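Local coordinates for protein predicted component of a thermophile-specific DNA repair system, contains a RAMP domain (Methanopyrus kandleri, PDB 4N0L) that binds RNA as the Csm3 subunit of type III-A CRISPR antiviral defence, and may also act as an endonuclease, at residues Val11-Leu16 and Asp303-Leu308; Arg15-Thr20 and Arg267-Ile272; Glu290-Glu295 and Val319-Asp324. All coordinates share one frame; numbering follows the deposited sequence.

Contact 1: residues Val11-Leu16 and Asp303-Leu308; sequences VGEIRL and DEVTYL
Val-11 meets the loop through one methyl, its CG1 lying 3.9 Å from CD2 of Leu-308; the branched apolar side chains suit a buried place where methyl meets methyl. Gly-12 has a stretched backbone (phi 176°) that residues with a CB seldom adopt, and Val-305 sets CG1 on Gly-12 CA at 3.9 Å. The carbonyl oxygen of Gly-12 approaches the ring of Tyr-307 obliquely, its O being 3.0 Å from CD2. Glu-13 does most of the work. Strand 7-16 is the middle strand of the antiparallel sheet in the RRM-like fold of this RAMP protein, and from it Glu-13 reaches toward the loop that follows helix 295-300. With CG placed between backbone N and carbonyl carbon (chi1 67°) and the rest of the chain extended, the carboxylate is carried to the turn at Thr-306. OE2 receives the hydroxyl of Thr-306 OG1 at 2.6 Å on its syn side, and the backbone N of Tyr-307 adds a weak, bent bond to OE2 at 2.9 Å. OE1 accepts the N-H of Thr-306 at 3.1 Å, a fairly straight bond (160°) that arrives from well above the carboxylate plane. A carboxylate suits this place because both oxygens are buried and both find donors: OE1 also pairs with Arg-223, which should favour the charged form, while Thr-306 OG1 has a second hydrogen-bond partner in Thr-180.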
loop_
_atom_site.group_PDB
_atom_site.type_symbol
_atom_site.label_atom_id
_atom_site.label_comp_id
_atom_site.label_asym_id
_atom_site.label_seq_id
_atom_site.Cartn_x
_atom_site.Cartn_y
_atom_site.Cartn_z
ATOM N N VAL A 11 7.257 7.838 7.230
ATOM C CA VAL A 11 6.977 9.269 7.291
ATOM C C VAL A 11 7.762 10.037 6.235
ATOM O O VAL A 11 8.978 9.882 6.107
ATOM C CB VAL A 11 7.305 9.856 8.679
ATOM C CG1 VAL A 11 6.961 11.343 8.732
ATOM C CG2 VAL A 11 6.574 9.091 9.775
ATOM N N GLY A 12 7.053 10.868 5.482
ATOM C CA GLY A 12 7.659 11.687 4.450
ATOM C C GLY A 12 6.584 12.452 3.711
ATOM O O GLY A 12 5.618 12.909 4.320
ATOM N N GLU A 13 6.714 12.556 2.393
ATOM C CA GLU A 13 5.696 13.242 1.610
ATOM C C GLU A 13 5.638 12.749 0.170
ATOM O O GLU A 13 6.566 12.107 -0.330
ATOM C CB GLU A 13 5.934 14.758 1.626
ATOM C CG GLU A 13 7.199 15.205 0.910
ATOM C CD GLU A 13 7.402 16.714 0.945
ATOM O OE1 GLU A 13 8.301 17.203 0.229
ATOM O OE2 GLU A 13 6.676 17.408 1.691
ATOM N N ILE A 14 4.518 13.037 -0.480
ATOM C CA ILE A 14 4.340 12.728 -1.888
ATOM C C ILE A 14 4.573 13.981 -2.723
ATOM O O ILE A 14 3.916 14.998 -2.511
ATOM C CB ILE A 14 2.929 12.186 -2.181
ATOM C CG1 ILE A 14 2.623 10.969 -1.305
ATOM C CG2 ILE A 14 2.779 11.862 -3.665
ATOM C CD1 ILE A 14 1.164 10.566 -1.324
ATOM N N ARG A 15 5.515 13.917 -3.655
ATOM C CA ARG A 15 5.705 15.007 -4.604
ATOM C C ARG A 15 5.144 14.630 -5.966
ATOM O O ARG A 15 5.426 13.550 -6.478
ATOM C CB ARG A 15 7.180 15.380 -4.745
ATOM C CG ARG A 15 7.400 16.534 -5.717
ATOM C CD ARG A 15 8.866 16.855 -5.928
ATOM N NE ARG A 15 9.033 17.898 -6.935
ATOM C CZ ARG A 15 9.163 17.663 -8.237
ATOM N NH1 ARG A 15 9.156 16.418 -8.693
ATOM N NH2 ARG A 15 9.305 18.674 -9.083
ATOM N N LEU A 16 4.331 15.512 -6.541
ATOM C CA LEU A 16 3.838 15.304 -7.898
ATOM C C LEU A 16 4.877 15.731 -8.931
ATOM O O LEU A 16 5.353 16.864 -8.905
ATOM C CB LEU A 16 2.535 16.074 -8.124
ATOM C CG LEU A 16 1.303 15.565 -7.376
ATOM C CD1 LEU A 16 0.361 16.711 -7.073
ATOM C CD2 LEU A 16 0.591 14.488 -8.181
ATOM N N ASP A 303 14.338 21.933 2.223
ATOM C CA ASP A 303 13.325 21.876 1.164
ATOM C C ASP A 303 13.004 20.506 0.545
ATOM O O ASP A 303 12.176 20.428 -0.365
ATOM C CB ASP A 303 13.746 22.831 0.038
ATOM C CG ASP A 303 12.563 23.448 -0.683
ATOM O OD1 ASP A 303 11.544 23.739 -0.021
ATOM O OD2 ASP A 303 12.652 23.644 -1.913
ATOM N N GLU A 304 13.631 19.433 1.017
ATOM C CA GLU A 304 13.480 18.135 0.357
ATOM C C GLU A 304 12.251 17.370 0.854
ATOM O O GLU A 304 11.570 16.717 0.063
ATOM C CB GLU A 304 14.737 17.280 0.553
ATOM C CG GLU A 304 16.022 17.877 -0.024
ATOM C CD GLU A 304 16.017 17.990 -1.546
ATOM O OE1 GLU A 304 15.072 17.489 -2.196
ATOM O OE2 GLU A 304 16.963 18.593 -2.096
ATOM N N VAL A 305 11.960 17.444 2.149
ATOM C CA VAL A 305 10.762 16.804 2.684
ATOM C C VAL A 305 10.006 17.831 3.521
ATOM O O VAL A 305 10.187 17.918 4.734
ATOM C CB VAL A 305 11.093 15.563 3.543
ATOM C CG1 VAL A 305 9.813 14.860 3.977
ATOM C CG2 VAL A 305 11.987 14.598 2.775
ATOM N N THR A 306 9.138 18.592 2.858
ATOM C CA THR A 306 8.503 19.759 3.465
ATOM C C THR A 306 7.494 19.415 4.555
ATOM O O THR A 306 7.196 20.246 5.414
ATOM C CB THR A 306 7.798 20.617 2.395
ATOM O OG1 THR A 306 6.614 19.951 1.940
ATOM C CG2 THR A 306 8.727 20.855 1.219
ATOM N N TYR A 307 6.975 18.191 4.517
ATOM C CA TYR A 307 5.952 17.756 5.462
ATOM C C TYR A 307 6.464 17.764 6.893
ATOM O O TYR A 307 5.696 17.974 7.834
ATOM C CB TYR A 307 5.457 16.354 5.101
ATOM C CG TYR A 307 4.324 15.837 5.966
ATOM C CD1 TYR A 307 3.188 16.605 6.192
ATOM C CD2 TYR A 307 4.383 14.573 6.541
ATOM C CE1 TYR A 307 2.142 16.127 6.969
ATOM C CE2 TYR A 307 3.347 14.087 7.320
ATOM C CZ TYR A 307 2.228 14.869 7.531
ATOM O OH TYR A 307 1.199 14.390 8.310
ATOM N N LEU A 308 7.765 17.538 7.052
ATOM C CA LEU A 308 8.361 17.416 8.377
ATOM C C LEU A 308 8.230 18.701 9.193
ATOM O O LEU A 308 8.123 18.650 10.418
ATOM C CB LEU A 308 9.832 17.010 8.268
ATOM C CG LEU A 308 10.092 15.645 7.619
ATOM C CD1 LEU A 308 11.552 15.246 7.759
ATOM C CD2 LEU A 308 9.176 14.561 8.184
#

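Contact 2: residues Arg15-Thr20 and Arg267-Ile272; sequences RLRTGT and RVEFRI
The backbones of Arg-15 to Leu-16 and Val-268 to Glu-269 run antiparallel, Arg-15 and Glu-269 forming a hydrogen-bonded pair (Glu-269 N to Arg-15 O 2.7 Å, Arg-15 N to Glu-269 O 2.9 Å) and Leu-16 and Val-268 a non-hydrogen-bonded one. Beyond the regular ladder, Arg-17 N still reaches Arg-267 O at 2.8 Å. On the face carrying Arg-15, the charged side chains form a salt-bridge network. Arg-15, extended from a CG anti to the backbone N (chi1 -179°), runs alongside Glu-269 and makes a weak, oblique salt bridge, NH1 to OE2 at 3.2 Å. Arg-271 grips the other oxygen more firmly, side-on: NE (3.0 Å) and NH2 both point at Glu-269 OE1 within the guanidinium plane. The two arginines lie side by side, Arg-15 CD on a guanidinium face of Arg-271 and 3.5 Å from its NH2; the shared carboxylate probably offsets their like charges, and Glu-304 takes NH1 of Arg-271. These strands are neighbours in the antiparallel sheet of the RRM-like fold, and the other face is apolar. There Leu-16 CD2 packs on Val-268 CG1 at 3.7 Å, and helix 238-255 adds Val-252 against Val-268. Where the strand ends, the Thr-18 hydroxyl takes over the pairing: OG1 accepts a hydrogen bond from Arg-267 N at 3.1 Å. Arg-17 lays one guanidinium face over Arg-267 CB, while its CG and CD cross Glu-269 at about a right angle, meeting CG and OE2.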
loop_
_atom_site.group_PDB
_atom_site.type_symbol
_atom_site.label_atom_id
_atom_site.label_comp_id
_atom_site.label_asym_id
_atom_site.label_seq_id
_atom_site.Cartn_x
_atom_site.Cartn_y
_atom_site.Cartn_z
ATOM N N ARG A 15 5.515 13.917 -3.655
ATOM C CA ARG A 15 5.705 15.007 -4.604
ATOM C C ARG A 15 5.144 14.630 -5.966
ATOM O O ARG A 15 5.426 13.550 -6.478
ATOM C CB ARG A 15 7.180 15.380 -4.745
ATOM C CG ARG A 15 7.400 16.534 -5.717
ATOM C CD ARG A 15 8.866 16.855 -5.928
ATOM N NE ARG A 15 9.033 17.898 -6.935
ATOM C CZ ARG A 15 9.163 17.663 -8.237
ATOM N NH1 ARG A 15 9.156 16.418 -8.693
ATOM N NH2 ARG A 15 9.305 18.674 -9.083
ATOM N N LEU A 16 4.331 15.512 -6.541
ATOM C CA LEU A 16 3.838 15.304 -7.898
ATOM C C LEU A 16 4.877 15.731 -8.931
ATOM O O LEU A 16 5.353 16.864 -8.905
ATOM C CB LEU A 16 2.535 16.074 -8.124
ATOM C CG LEU A 16 1.303 15.565 -7.376
ATOM C CD1 LEU A 16 0.361 16.711 -7.073
ATOM C CD2 LEU A 16 0.591 14.488 -8.181
ATOM N N ARG A 17 5.224 14.822 -9.838
ATOM C CA ARG A 17 6.120 15.153 -10.941
ATOM C C ARG A 17 5.336 15.819 -12.064
ATOM O O ARG A 17 5.902 16.531 -12.891
ATOM C CB ARG A 17 6.847 13.909 -11.462
ATOM C CG ARG A 17 7.519 13.077 -10.386
ATOM C CD ARG A 17 8.680 12.262 -10.945
ATOM N NE ARG A 17 8.237 11.162 -11.797
ATOM C CZ ARG A 17 8.114 11.238 -13.118
ATOM N NH1 ARG A 17 8.411 12.366 -13.751
ATOM N NH2 ARG A 17 7.701 10.185 -13.810
ATOM N N THR A 18 4.030 15.571 -12.095
ATOM C CA THR A 18 3.144 16.229 -13.048
ATOM C C THR A 18 1.968 16.855 -12.316
ATOM O O THR A 18 1.571 16.386 -11.251
ATOM C CB THR A 18 2.605 15.250 -14.117
ATOM O OG1 THR A 18 1.881 14.188 -13.480
ATOM C CG2 THR A 18 3.744 14.665 -14.939
ATOM N N GLY A 19 1.406 17.912 -12.890
ATOM C CA GLY A 19 0.207 18.505 -12.331
ATOM C C GLY A 19 -1.001 17.663 -12.684
ATOM O O GLY A 19 -0.943 16.847 -13.603
ATOM N N THR A 20 -2.098 17.850 -11.957
ATOM C CA THR A 20 -3.319 17.093 -12.224
ATOM C C THR A 20 -4.568 17.956 -12.132
ATOM O O THR A 20 -4.562 19.019 -11.511
ATOM C CB THR A 20 -3.505 15.902 -11.243
ATOM O OG1 THR A 20 -3.722 16.400 -9.916
ATOM C CG2 THR A 20 -2.298 14.975 -11.249
ATOM N N ARG A 267 1.791 11.538 -11.920
ATOM C CA ARG A 267 3.117 11.003 -11.638
ATOM C C ARG A 267 3.583 11.502 -10.272
ATOM O O ARG A 267 3.476 12.692 -9.974
ATOM C CB ARG A 267 4.112 11.420 -12.729
ATOM C CG ARG A 267 3.672 11.086 -14.156
ATOM C CD ARG A 267 3.492 9.589 -14.386
ATOM N NE ARG A 267 2.835 9.313 -15.663
ATOM C CZ ARG A 267 2.600 8.094 -16.142
ATOM N NH1 ARG A 267 2.974 7.023 -15.455
ATOM N NH2 ARG A 267 1.994 7.946 -17.312
ATOM N N VAL A 268 4.091 10.600 -9.438
ATOM C CA VAL A 268 4.437 10.972 -8.068
ATOM C C VAL A 268 5.757 10.387 -7.588
ATOM O O VAL A 268 6.255 9.397 -8.124
ATOM C CB VAL A 268 3.343 10.536 -7.053
ATOM C CG1 VAL A 268 2.019 11.237 -7.332
ATOM C CG2 VAL A 268 3.186 9.016 -7.047
ATOM N N GLU A 269 6.312 11.024 -6.563
ATOM C CA GLU A 269 7.482 10.521 -5.862
ATOM C C GLU A 269 7.115 10.315 -4.403
ATOM O O GLU A 269 6.520 11.199 -3.783
ATOM C CB GLU A 269 8.649 11.501 -5.956
ATOM C CG GLU A 269 9.131 11.817 -7.357
ATOM C CD GLU A 269 10.054 13.027 -7.379
ATOM O OE1 GLU A 269 10.388 13.539 -6.287
ATOM O OE2 GLU A 269 10.438 13.472 -8.481
ATOM N N PHE A 270 7.465 9.164 -3.847
ATOM C CA PHE A 270 7.318 8.964 -2.412
ATOM C C PHE A 270 8.638 9.249 -1.711
ATOM O O PHE A 270 9.539 8.411 -1.695
ATOM C CB PHE A 270 6.839 7.545 -2.102
ATOM C CG PHE A 270 5.467 7.244 -2.633
ATOM C CD1 PHE A 270 5.302 6.609 -3.854
ATOM C CD2 PHE A 270 4.339 7.609 -1.912
ATOM C CE1 PHE A 270 4.039 6.337 -4.344
ATOM C CE2 PHE A 270 3.071 7.340 -2.396
ATOM C CZ PHE A 270 2.920 6.702 -3.615
ATOM N N ARG A 271 8.742 10.431 -1.116
ATOM C CA ARG A 271 9.966 10.829 -0.438
ATOM C C ARG A 271 9.851 10.439 1.027
ATOM O O ARG A 271 9.195 11.118 1.815
ATOM C CB ARG A 271 10.211 12.331 -0.590
ATOM C CG ARG A 271 10.520 12.752 -2.020
ATOM C CD ARG A 271 10.630 14.261 -2.169
ATOM N NE ARG A 271 11.028 14.636 -3.524
ATOM C CZ ARG A 271 11.789 15.683 -3.824
ATOM N NH1 ARG A 271 12.235 16.485 -2.866
ATOM N NH2 ARG A 271 12.098 15.936 -5.090
ATOM N N ILE A 272 10.483 9.327 1.378
ATOM C CA ILE A 272 10.320 8.735 2.697
ATOM C C ILE A 272 11.537 9.034 3.561
ATOM O O ILE A 272 12.632 8.528 3.312
ATOM C CB ILE A 272 10.099 7.217 2.600
ATOM C CG1 ILE A 272 8.871 6.926 1.736
ATOM C CG2 ILE A 272 9.950 6.612 3.985
ATOM C CD1 ILE A 272 8.718 5.470 1.343
HETATM O O HOH W 1 10.559 15.428 -10.429
#

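Contact 3: residues Glu290-Glu295 and Val319-Asp324; sequences EGFPEE and VIRARD
Glu-290 uses its carboxylate to hold the backbone of strand 318-321 at Val-319. In the RRM-like fold that strand is outermost in the main sheet, whereas strand 290-292 belongs to a separate two-stranded antiparallel sheet with 314-316. The two short segments cross at 52° with their axes 8.2 Å apart, and side chains make the link. Val-319 N donates to Glu-290 OE2 at 2.9 Å and nearly straight (163°), meeting the oxygen from above the carboxylate plane. The length of a glutamate, extended beyond CG, suits the gap between the backbones. Arg-321 has its needs met mainly by Asp-297, which pairs with NE in a salt bridge. Its NH1 also lies 3.0 Å from the carbonyl oxygen Gly-291 O, near the guanidinium plane, and Glu-294 OE1 adds only a long ion pair, well out of that plane, so that charge alone acts there. The backbone N of Arg-321 is satisfied by Asp-324 OD2 at 3.0 Å, while Asp-324 N returns a bond to Arg-321 O, which closes the turn into the short helix. Phe-292 CB touches Val-319 CG2 at 4.0 Å, Val-319 CG1 sits 3.6 Å above one face of the Arg-321 guanidinium, and Pro-293 CB lies over one face of the Phe-292 ring. The ring and the guanidinium stand 72° apart, and Arg-321 NH1 comes to the ring edge, 3.9 Å from Phe-292 CD1.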
loop_
_atom_site.group_PDB
_atom_site.type_symbol
_atom_site.label_atom_id
_atom_site.label_comp_id
_atom_site.label_asym_id
_atom_site.label_seq_id
_atom_site.Cartn_x
_atom_site.Cartn_y
_atom_site.Cartn_z
ATOM N N GLU A 290 12.793 7.649 20.899
ATOM C CA GLU A 290 13.422 8.407 19.833
ATOM C C GLU A 290 12.320 9.232 19.185
ATOM O O GLU A 290 11.297 8.685 18.778
ATOM C CB GLU A 290 14.115 7.499 18.814
ATOM C CG GLU A 290 14.966 6.399 19.426
ATOM C CD GLU A 290 15.976 5.830 18.446
ATOM O OE1 GLU A 290 16.853 5.055 18.878
ATOM O OE2 GLU A 290 15.895 6.161 17.244
ATOM N N GLY A 291 12.512 10.543 19.104
ATOM C CA GLY A 291 11.493 11.400 18.529
ATOM C C GLY A 291 11.695 11.667 17.050
ATOM O O GLY A 291 12.822 11.670 16.552
ATOM N N PHE A 292 10.586 11.886 16.348
ATOM C CA PHE A 292 10.617 12.233 14.935
ATOM C C PHE A 292 9.296 12.864 14.507
ATOM O O PHE A 292 8.226 12.373 14.870
ATOM C CB PHE A 292 10.908 11.000 14.073
ATOM C CG PHE A 292 11.130 11.316 12.621
ATOM C CD1 PHE A 292 12.380 11.712 12.169
ATOM C CD2 PHE A 292 10.092 11.225 11.708
ATOM C CE1 PHE A 292 12.591 12.012 10.833
ATOM C CE2 PHE A 292 10.296 11.522 10.372
ATOM C CZ PHE A 292 11.548 11.919 9.935
ATOM N N PRO A 293 9.369 13.956 13.731
ATOM C CA PRO A 293 10.629 14.616 13.377
ATOM C C PRO A 293 11.065 15.637 14.425
ATOM O O PRO A 293 10.246 16.426 14.899
ATOM C CB PRO A 293 10.293 15.303 12.054
ATOM C CG PRO A 293 8.851 15.652 12.197
ATOM C CD PRO A 293 8.226 14.534 13.001
ATOM N N GLU A 294 12.340 15.607 14.795
ATOM C CA GLU A 294 12.894 16.620 15.683
ATOM C C GLU A 294 13.361 17.823 14.869
ATOM O O GLU A 294 13.341 17.785 13.637
ATOM C CB GLU A 294 14.034 16.037 16.517
ATOM C CG GLU A 294 13.546 15.096 17.611
ATOM C CD GLU A 294 14.655 14.254 18.208
ATOM O OE1 GLU A 294 15.781 14.279 17.670
ATOM O OE2 GLU A 294 14.397 13.563 19.217
ATOM N N GLU A 295 13.754 18.893 15.556
ATOM C CA GLU A 295 14.204 20.113 14.890
ATOM C C GLU A 295 15.340 19.825 13.916
ATOM O O GLU A 295 15.386 20.380 12.817
ATOM C CB GLU A 295 14.640 21.165 15.911
ATOM C CG GLU A 295 14.852 22.545 15.302
ATOM C CD GLU A 295 15.295 23.582 16.317
ATOM O OE1 GLU A 295 15.775 23.191 17.402
ATOM O OE2 GLU A 295 15.162 24.791 16.029
ATOM N N VAL A 319 13.874 4.928 15.585
ATOM C CA VAL A 319 13.653 5.681 14.357
ATOM C C VAL A 319 14.784 5.429 13.368
ATOM O O VAL A 319 15.945 5.725 13.655
ATOM C CB VAL A 319 13.545 7.196 14.631
ATOM C CG1 VAL A 319 13.540 7.981 13.324
ATOM C CG2 VAL A 319 12.301 7.504 15.454
ATOM N N ILE A 320 14.446 4.868 12.211
ATOM C CA ILE A 320 15.430 4.655 11.156
ATOM C C ILE A 320 15.325 5.768 10.122
ATOM O O ILE A 320 14.359 5.829 9.362
ATOM C CB ILE A 320 15.239 3.301 10.448
ATOM C CG1 ILE A 320 15.139 2.162 11.465
ATOM C CG2 ILE A 320 16.371 3.060 9.454
ATOM C CD1 ILE A 320 16.368 2.008 12.327
ATOM N N ARG A 321 16.327 6.640 10.087
ATOM C CA ARG A 321 16.326 7.772 9.172
ATOM C C ARG A 321 17.079 7.435 7.898
ATOM O O ARG A 321 17.995 6.612 7.910
ATOM C CB ARG A 321 16.957 9.003 9.828
ATOM C CG ARG A 321 16.200 9.537 11.028
ATOM C CD ARG A 321 17.051 10.512 11.828
ATOM N NE ARG A 321 16.246 11.249 12.796
ATOM C CZ ARG A 321 15.992 10.824 14.028
ATOM N NH1 ARG A 321 15.247 11.554 14.847
ATOM N NH2 ARG A 321 16.478 9.661 14.439
ATOM N N ALA A 322 16.675 8.056 6.796
ATOM C CA ALA A 322 17.424 7.961 5.549
ATOM C C ALA A 322 18.841 8.458 5.805
ATOM O O ALA A 322 19.814 7.930 5.265
ATOM C CB ALA A 322 16.756 8.770 4.454
ATOM N N ARG A 323 18.925 9.491 6.638
ATOM C CA ARG A 323 20.180 10.111 7.042
ATOM C C ARG A 323 21.112 9.128 7.763
ATOM O O ARG A 323 22.333 9.269 7.712
ATOM C CB ARG A 323 19.858 11.324 7.927
ATOM C CG ARG A 323 20.946 11.794 8.878
ATOM C CD ARG A 323 20.444 12.986 9.688
ATOM N NE ARG A 323 20.309 12.688 11.111
ATOM C CZ ARG A 323 19.422 13.269 11.914
ATOM N NH1 ARG A 323 18.577 14.169 11.430
ATOM N NH2 ARG A 323 19.371 12.942 13.199
ATOM N N ASP A 324 20.532 8.116 8.403
ATOM C CA ASP A 324 21.318 7.069 9.056
ATOM C C ASP A 324 21.938 6.097 8.055
ATOM O O ASP A 324 22.967 5.484 8.334
ATOM C CB ASP A 324 20.461 6.286 10.056
ATOM C CG ASP A 324 19.897 7.161 11.155
ATOM O OD1 ASP A 324 20.540 8.176 11.498
ATOM O OD2 ASP A 324 18.817 6.826 11.683
#

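In the fold
From the N terminus, strand 7-16 opens two long loops at once: contact 2 closes the shorter at 267-272, and this loop lies within the longer one of contact 1, which returns at 303-308. Both contacts share Arg-15 and Leu-16. Between them Glu-13 O meets Arg-271 N, and Glu-304 joins Arg-271 by a salt bridge, so the loop 303-308 is tied to strand 268-278. Contact 3 starts only after contact 2 has closed, and its short loop, 290-295 to 319-324, crosses that of contact 1, since 303-308 lies within it. Phe-292 packs on Val-11 and Leu-308, tying the small two-stranded sheet to the central strand, while 318-321 flanks 268-278 in the main sheet.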